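Local coordinates for protein CptN Toxin (Eubacterium rectale DSM 17629, PDB 4RMO) that acts as the toxin of a type III toxin-antitoxin system, binding its pseudoknot RNA antitoxin, and is probably an endoribonuclease, as type III toxins of the ToxN family are, at residues D11-D16 with P20-N25; D55-I60 with E84-I89. All blocks are in the same frame, centred on the assembly; numbering follows the deposited sequence.

Contact 1 of 2, residues D11-D16 with P20-N25. With nucleotides of chain B.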
# COMPACT_ATOMS: atom_id res chain seq x y z
N ASP A 11 19.98 16.08 29.30
CA ASP A 11 21.30 16.66 28.97
C ASP A 11 22.43 15.72 29.35
O ASP A 11 23.50 15.69 28.71
CB ASP A 11 21.48 18.05 29.62
CG ASP A 11 20.76 19.16 28.83
OD1 ASP A 11 20.45 18.98 27.61
OD2 ASP A 11 20.44 20.20 29.44
N ARG A 12 22.18 14.91 30.37
CA ARG A 12 23.16 13.92 30.82
C ARG A 12 23.65 13.05 29.67
O ARG A 12 24.81 12.64 29.65
CB ARG A 12 22.50 13.06 31.89
CG ARG A 12 23.44 12.33 32.78
CD ARG A 12 22.72 11.11 33.39
NE ARG A 12 23.73 10.16 33.90
CZ ARG A 12 23.61 8.83 34.01
NH1 ARG A 12 22.47 8.18 33.76
NH2 ARG A 12 24.67 8.14 34.42
N PHE A 13 22.75 12.70 28.75
CA PHE A 13 23.14 11.89 27.59
C PHE A 13 24.25 12.60 26.82
O PHE A 13 25.28 12.00 26.52
CB PHE A 13 21.97 11.62 26.66
CG PHE A 13 22.36 10.90 25.39
CD1 PHE A 13 22.57 9.55 25.39
CD2 PHE A 13 22.50 11.60 24.19
CE1 PHE A 13 22.90 8.89 24.21
CE2 PHE A 13 22.84 10.95 23.03
CZ PHE A 13 23.05 9.59 23.03
N PHE A 14 24.07 13.87 26.57
CA PHE A 14 25.00 14.60 25.76
C PHE A 14 26.33 14.86 26.47
O PHE A 14 27.40 14.81 25.83
CB PHE A 14 24.33 15.87 25.25
CG PHE A 14 23.16 15.56 24.32
CD1 PHE A 14 23.37 15.35 22.97
CD2 PHE A 14 21.89 15.38 24.82
CE1 PHE A 14 22.30 15.04 22.15
CE2 PHE A 14 20.81 15.06 24.01
CZ PHE A 14 21.02 14.91 22.67
N SER A 15 26.27 15.14 27.77
CA SER A 15 27.52 15.32 28.55
C SER A 15 28.24 13.97 28.73
O SER A 15 29.42 13.91 28.51
CB SER A 15 27.25 16.05 29.89
OG SER A 15 26.35 15.30 30.70
N ASP A 16 27.51 12.87 28.96
CA ASP A 16 28.18 11.53 28.95
C ASP A 16 28.84 11.19 27.64
O ASP A 16 29.99 10.78 27.64
CB ASP A 16 27.19 10.40 29.25
CG ASP A 16 26.81 10.31 30.73
OD1 ASP A 16 27.36 11.08 31.55
OD2 ASP A 16 25.94 9.47 31.04
N PRO A 20 30.94 16.17 19.78
CA PRO A 20 30.71 17.53 19.29
C PRO A 20 29.87 17.60 18.03
O PRO A 20 29.54 18.71 17.59
CB PRO A 20 32.13 18.04 18.99
CG PRO A 20 32.91 16.80 18.68
CD PRO A 20 32.33 15.73 19.57
N TYR A 21 29.55 16.46 17.41
CA TYR A 21 28.79 16.52 16.15
C TYR A 21 27.31 16.15 16.27
O TYR A 21 26.55 16.36 15.31
CB TYR A 21 29.50 15.75 15.05
CG TYR A 21 30.92 16.20 14.80
CD1 TYR A 21 31.26 17.55 14.78
CD2 TYR A 21 31.94 15.27 14.54
CE1 TYR A 21 32.56 17.98 14.53
CE2 TYR A 21 33.24 15.68 14.28
CZ TYR A 21 33.54 17.05 14.28
OH TYR A 21 34.81 17.49 14.06
N LEU A 22 26.88 15.64 17.42
CA LEU A 22 25.45 15.45 17.65
C LEU A 22 24.80 16.80 17.59
O LEU A 22 25.40 17.82 17.97
CB LEU A 22 25.19 14.83 19.03
CG LEU A 22 25.59 13.35 19.19
CD1 LEU A 22 25.53 13.01 20.67
CD2 LEU A 22 24.69 12.46 18.36
N LYS A 23 23.56 16.85 17.12
CA LYS A 23 22.82 18.13 17.15
C LYS A 23 22.59 18.53 18.62
O LYS A 23 22.08 17.75 19.43
CB LYS A 23 21.48 18.00 16.46
CG LYS A 23 21.53 18.08 14.95
CD LYS A 23 22.36 19.11 14.29
CE LYS A 23 21.53 20.27 13.97
NZ LYS A 23 22.27 21.20 13.12
N GLY A 24 22.92 19.76 18.95
CA GLY A 24 22.84 20.23 20.35
C GLY A 24 21.43 20.11 20.91
O GLY A 24 20.46 20.53 20.25
N ASN A 25 21.33 19.65 22.14
CA ASN A 25 20.06 19.42 22.77
C ASN A 25 19.34 20.69 23.20
O ASN A 25 18.15 20.65 23.59
CB ASN A 25 20.30 18.53 24.00
CG ASN A 25 19.10 17.76 24.40
OD1 ASN A 25 18.83 17.54 25.61
ND2 ASN A 25 18.36 17.34 23.44
O5' A B 1 20.58 23.41 15.71
C5' A B 1 20.38 24.85 15.87
C4' A B 1 21.68 25.62 15.85
O4' A B 1 22.50 25.26 16.99
C3' A B 1 22.59 25.38 14.65
O3' A B 1 22.17 26.17 13.55
C2' A B 1 23.94 25.81 15.20
O2' A B 1 24.06 27.20 15.25
C1' A B 1 23.86 25.25 16.62
N9 A B 1 24.35 23.88 16.75
C8 A B 1 23.61 22.75 16.98
N7 A B 1 24.33 21.66 17.08
C5 A B 1 25.63 22.10 16.93
C6 A B 1 26.87 21.43 16.90
N6 A B 1 27.00 20.12 17.07
N1 A B 1 27.98 22.17 16.72
C2 A B 1 27.85 23.49 16.55
N3 A B 1 26.75 24.24 16.52
C4 A B 1 25.66 23.47 16.72
P A B 2 22.39 25.65 12.04
OP1 A B 2 21.82 26.67 11.17
OP2 A B 2 21.90 24.25 11.97
O5' A B 2 23.97 25.57 11.90
C5' A B 2 24.78 26.78 11.93
C4' A B 2 26.23 26.39 12.02
O4' A B 2 26.44 25.58 13.22
C3' A B 2 26.76 25.49 10.90
O3' A B 2 27.17 26.18 9.73
C2' A B 2 27.97 24.86 11.56
O2' A B 2 29.04 25.76 11.66
C1' A B 2 27.44 24.60 12.96
N9 A B 2 26.84 23.29 13.10
C8 A B 2 25.51 22.96 13.13
N7 A B 2 25.29 21.68 13.33
C5 A B 2 26.56 21.15 13.48
C6 A B 2 27.01 19.84 13.73
N6 A B 2 26.20 18.79 13.87
N1 A B 2 28.34 19.65 13.83
C2 A B 2 29.16 20.70 13.68
N3 A B 2 28.85 21.98 13.45
C4 A B 2 27.52 22.14 13.37
P G B 3 26.68 25.67 8.28
OP1 G B 3 27.06 26.67 7.30
OP2 G B 3 25.24 25.25 8.36
O5' G B 3 27.45 24.30 8.11
C5' G B 3 28.88 24.24 8.14
C4' G B 3 29.33 22.81 8.35
O4' G B 3 28.81 22.34 9.63
C3' G B 3 28.81 21.80 7.34
O3' G B 3 29.66 21.68 6.20
C2' G B 3 28.85 20.51 8.14
O2' G B 3 30.12 19.90 8.18
C1' G B 3 28.42 20.99 9.52
N9 G B 3 26.97 20.92 9.72
C8 G B 3 26.05 21.89 9.44
N7 G B 3 24.82 21.51 9.66
C5 G B 3 24.94 20.22 10.15
C6 G B 3 23.95 19.30 10.56
O6 G B 3 22.74 19.47 10.64
N1 G B 3 24.51 18.09 10.97
C2 G B 3 25.85 17.79 10.94
N2 G B 3 26.19 16.56 11.34
N3 G B 3 26.78 18.64 10.55
C4 G B 3 26.26 19.83 10.18

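Contact 2 of 2, residues D55-I60 with E84-I89. With nucleotides of chain B.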
# COMPACT_ATOMS: atom_id res chain seq x y z
N ASP A 55 14.26 26.61 5.79
CA ASP A 55 14.98 27.29 4.70
C ASP A 55 16.33 26.60 4.50
O ASP A 55 16.68 26.27 3.37
CB ASP A 55 15.09 28.82 4.90
CG ASP A 55 13.75 29.55 4.77
OD1 ASP A 55 12.85 29.08 4.07
OD2 ASP A 55 13.57 30.60 5.39
N LYS A 56 17.04 26.29 5.59
CA LYS A 56 18.32 25.65 5.46
C LYS A 56 18.17 24.21 4.94
O LYS A 56 18.88 23.80 4.00
CB LYS A 56 19.08 25.61 6.79
CG LYS A 56 20.34 24.73 6.75
CD LYS A 56 21.12 24.79 8.05
CE LYS A 56 22.16 23.68 8.06
NZ LYS A 56 22.96 23.66 9.28
N TYR A 57 17.27 23.44 5.54
CA TYR A 57 17.19 22.02 5.23
C TYR A 57 16.52 21.71 3.90
O TYR A 57 16.84 20.70 3.28
CB TYR A 57 16.64 21.24 6.42
CG TYR A 57 17.73 21.20 7.52
CD1 TYR A 57 18.84 20.41 7.37
CD2 TYR A 57 17.69 22.06 8.61
CE1 TYR A 57 19.88 20.44 8.30
CE2 TYR A 57 18.74 22.12 9.53
CZ TYR A 57 19.83 21.26 9.39
OH TYR A 57 20.87 21.28 10.30
N LYS A 58 15.65 22.59 3.44
CA LYS A 58 15.08 22.50 2.08
C LYS A 58 16.16 22.57 1.02
O LYS A 58 16.08 21.84 0.05
CB LYS A 58 14.06 23.61 1.79
CG LYS A 58 12.63 23.19 2.17
CD LYS A 58 11.60 24.31 1.87
CE LYS A 58 10.08 24.09 1.95
NZ LYS A 58 9.56 22.72 1.68
N LYS A 59 17.16 23.43 1.20
CA LYS A 59 18.26 23.54 0.23
C LYS A 59 19.03 22.26 0.16
O LYS A 59 19.47 21.84 -0.91
CB LYS A 59 19.19 24.69 0.53
CG LYS A 59 18.53 26.04 0.30
CD LYS A 59 19.41 27.26 0.62
CE LYS A 59 18.52 28.51 0.49
NZ LYS A 59 19.02 29.67 1.27
N ILE A 60 19.16 21.58 1.28
CA ILE A 60 19.91 20.34 1.27
C ILE A 60 19.13 19.22 0.60
O ILE A 60 19.67 18.50 -0.23
CB ILE A 60 20.34 19.96 2.69
CG1 ILE A 60 21.44 20.95 3.11
CG2 ILE A 60 20.83 18.53 2.72
CD1 ILE A 60 21.74 20.93 4.56
N GLU A 84 5.92 22.70 9.86
CA GLU A 84 6.91 21.88 9.17
C GLU A 84 8.13 21.66 10.04
O GLU A 84 8.62 22.59 10.67
CB GLU A 84 7.31 22.54 7.86
CG GLU A 84 6.23 22.34 6.81
CD GLU A 84 6.68 22.74 5.43
OE1 GLU A 84 7.31 23.81 5.27
OE2 GLU A 84 6.47 21.95 4.49
N SER A 85 8.61 20.43 10.09
CA SER A 85 9.82 20.07 10.81
C SER A 85 10.75 19.26 9.92
O SER A 85 10.30 18.39 9.18
CB SER A 85 9.48 19.19 12.01
OG SER A 85 8.62 19.85 12.93
N ALA A 86 12.05 19.51 10.05
CA ALA A 86 13.06 18.73 9.42
C ALA A 86 13.59 17.63 10.33
O ALA A 86 14.00 17.89 11.43
CB ALA A 86 14.19 19.62 8.97
N PHE A 87 13.56 16.39 9.83
CA PHE A 87 14.06 15.22 10.49
C PHE A 87 15.46 15.05 9.98
O PHE A 87 15.64 14.81 8.79
CB PHE A 87 13.25 14.01 10.11
CG PHE A 87 11.90 13.92 10.79
CD1 PHE A 87 10.87 14.81 10.47
CD2 PHE A 87 11.63 12.89 11.66
CE1 PHE A 87 9.64 14.69 11.05
CE2 PHE A 87 10.40 12.76 12.25
CZ PHE A 87 9.41 13.67 11.96
N LEU A 88 16.46 15.25 10.84
CA LEU A 88 17.84 15.18 10.40
C LEU A 88 18.29 13.73 10.57
O LEU A 88 19.01 13.37 11.49
CB LEU A 88 18.74 16.14 11.13
CG LEU A 88 18.35 17.62 11.22
CD1 LEU A 88 19.53 18.52 11.60
CD2 LEU A 88 17.65 18.14 10.02
N ILE A 89 17.85 12.92 9.62
CA ILE A 89 18.07 11.49 9.69
C ILE A 89 19.59 11.24 9.61
O ILE A 89 20.10 10.30 10.23
CB ILE A 89 17.32 10.79 8.53
CG1 ILE A 89 15.84 11.19 8.59
CG2 ILE A 89 17.49 9.29 8.63
CD1 ILE A 89 14.94 10.49 7.59
P G B 3 26.68 25.67 8.28
OP1 G B 3 27.06 26.67 7.30
OP2 G B 3 25.24 25.25 8.36
O5' G B 3 27.45 24.30 8.11
C5' G B 3 28.88 24.24 8.14
C4' G B 3 29.33 22.81 8.35
O4' G B 3 28.81 22.34 9.63
C3' G B 3 28.81 21.80 7.34
O3' G B 3 29.66 21.68 6.20
C2' G B 3 28.85 20.51 8.14
O2' G B 3 30.12 19.90 8.18
C1' G B 3 28.42 20.99 9.52
N9 G B 3 26.97 20.92 9.72
C8 G B 3 26.05 21.89 9.44
N7 G B 3 24.82 21.51 9.66
C5 G B 3 24.94 20.22 10.15
C6 G B 3 23.95 19.30 10.56
O6 G B 3 22.74 19.47 10.64
N1 G B 3 24.51 18.09 10.97
C2 G B 3 25.85 17.79 10.94
N2 G B 3 26.19 16.56 11.34
N3 G B 3 26.78 18.64 10.55
C4 G B 3 26.26 19.83 10.18
P A B 2 22.39 25.65 12.04
OP1 A B 2 21.82 26.67 11.17
OP2 A B 2 21.90 24.25 11.97
O5' A B 2 23.97 25.57 11.90
C5' A B 2 24.78 26.78 11.93
C4' A B 2 26.23 26.39 12.02
O4' A B 2 26.44 25.58 13.22
C3' A B 2 26.76 25.49 10.90
O3' A B 2 27.17 26.18 9.73
C2' A B 2 27.97 24.86 11.56
O2' A B 2 29.04 25.76 11.66
C1' A B 2 27.44 24.60 12.96
N9 A B 2 26.84 23.29 13.10
C8 A B 2 25.51 22.96 13.13
N7 A B 2 25.29 21.68 13.33
C5 A B 2 26.56 21.15 13.48
C6 A B 2 27.01 19.84 13.73
N6 A B 2 26.20 18.79 13.87
N1 A B 2 28.34 19.65 13.83
C2 A B 2 29.16 20.70 13.68
N3 A B 2 28.85 21.98 13.45
C4 A B 2 27.52 22.14 13.37
P U B 4 29.25 22.29 4.77
OP1 U B 4 30.52 22.75 4.17
OP2 U B 4 28.11 23.23 4.95
O5' U B 4 28.64 21.04 4.00
C5' U B 4 29.44 19.87 3.77
C4' U B 4 28.62 18.84 3.03
O4' U B 4 27.63 18.28 3.95
C3' U B 4 27.81 19.35 1.83
O3' U B 4 27.53 18.30 0.91
C2' U B 4 26.45 19.65 2.46
O2' U B 4 25.35 19.69 1.57
C1' U B 4 26.33 18.48 3.43
N1 U B 4 25.42 18.71 4.54
C2 U B 4 24.46 17.75 4.79
O2 U B 4 24.35 16.73 4.15
N3 U B 4 23.63 18.04 5.85
C4 U B 4 23.67 19.16 6.65
O4 U B 4 22.90 19.25 7.60
C5 U B 4 24.70 20.10 6.32
C6 U B 4 25.52 19.84 5.31

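Contact 1 of 2, residues D11-D16 with P20-N25
The helix carrying Asp11 and Phe14 is faced by an irregular, largely extended chain at Leu22-Asn25, and the two backbones come nearest at Asp11 and Asn25, whose CA atoms lie 6.9 Å apart. Phe14 points toward the loop and makes most of the contact. Asn25 CB sits over one face of its ring, a CH-pi contact 3.8 Å from the centroid and 24° off the ring normal, while Phe13 CD2 stands over the opposite face. Leu22 CD1 reaches both aromatic side chains, 3.9 Å from Phe14 CD1 and 4.1 Å from Phe13 CE2, so one methyl of an apolar side chain touches both rings. Packed in this way against helix 11-17, the loop forms part of the RNA-binding surface and reads bases mainly with its backbone. The N6 amino group of A1 of chain B donates to Pro20 O and, at 2.9 Å, to Leu22 O; Gly24 N donates to N7 of the same base at 3.0 Å, so its Hoogsteen edge is gripped. Tyr21 O accepts a hydrogen bond from N6 of A2 of chain B at 2.8 Å. Lys23, bent at chi2 (-44°) and chi3, leads away from the helix and donates through NZ to both A2 N7 and O6 of G3 of chain B.

Contact 2 of 2, residues D55-I60 with E84-I89
Tyr57 OH lies between RNA and protein: it donates a hydrogen bond to O6 of G3 of chain B at 2.6 Å, is probably also bonded to Lys23 NZ, and takes a weak bond from Lys56 NZ, while Leu88 CD1 packs beside it. The arrangement is a helix laid on an antiparallel sheet: helix 54-65 rests against strand 84-87, whose neighbours are strands 44-51 and 75-78, and the RNA is bound at the end of the contact where Tyr57 meets Leu88.

The phenol ring is clamped between two aliphatic groups. Leu88 CD2 lies over the centre of one face, 3.7 Å from the centroid and only 13° off the normal, and Lys56 CG lies over the opposite face. Held flat between them, the ring has G3 O6 at its edge, in its plane. Leucine suits this place because its two methyls divide the work, CD2 on the ring face and CD1 close to the hydroxyl; Leu88 is also the centre of an inverse gamma turn. Nearer the helix backbone, the small Ala86 lets the two elements approach, its CB 3.9 Å from Tyr57 CB.

The Lys56 chain leaves the helix with chi1 at 170° and stays extended, which carries NZ into the RNA. There it donates to G3 N7 at 2.9 Å, and also to G3 OP2 and to OP2 of A2 of chain B, contacting base and phosphates together; a long flexible amine is well suited to such a cluster of acceptors. One turn along the helix, Ile60 CD1 touches the base of U4 of chain B. At the other end of the contact, Lys58 NZ and Glu84 OE2 are 4.2 Å apart, opposite charges beyond salt-bridge range.

Contact 1 closes before contact 2 opens along the chain, and their centres are about 20 Å apart. Both are built on the same antiparallel sheet: helix 11-17 and its following loop come between strands 6-9 and 32-37 along the chain, whereas helix 54-65 comes after strand 44-51, the partner of both 32-37 and 84-87. The two contacts meet through Lys23, which bridges from the loop of 20-25 to contact 2, where its CE packs 3.6 Å from Leu88 CD1. Together they form one continuous surface on which A1, A2 and G3 of chain B are hydrogen-bonded and U4 is touched, consistent with specific recognition of the antitoxin RNA.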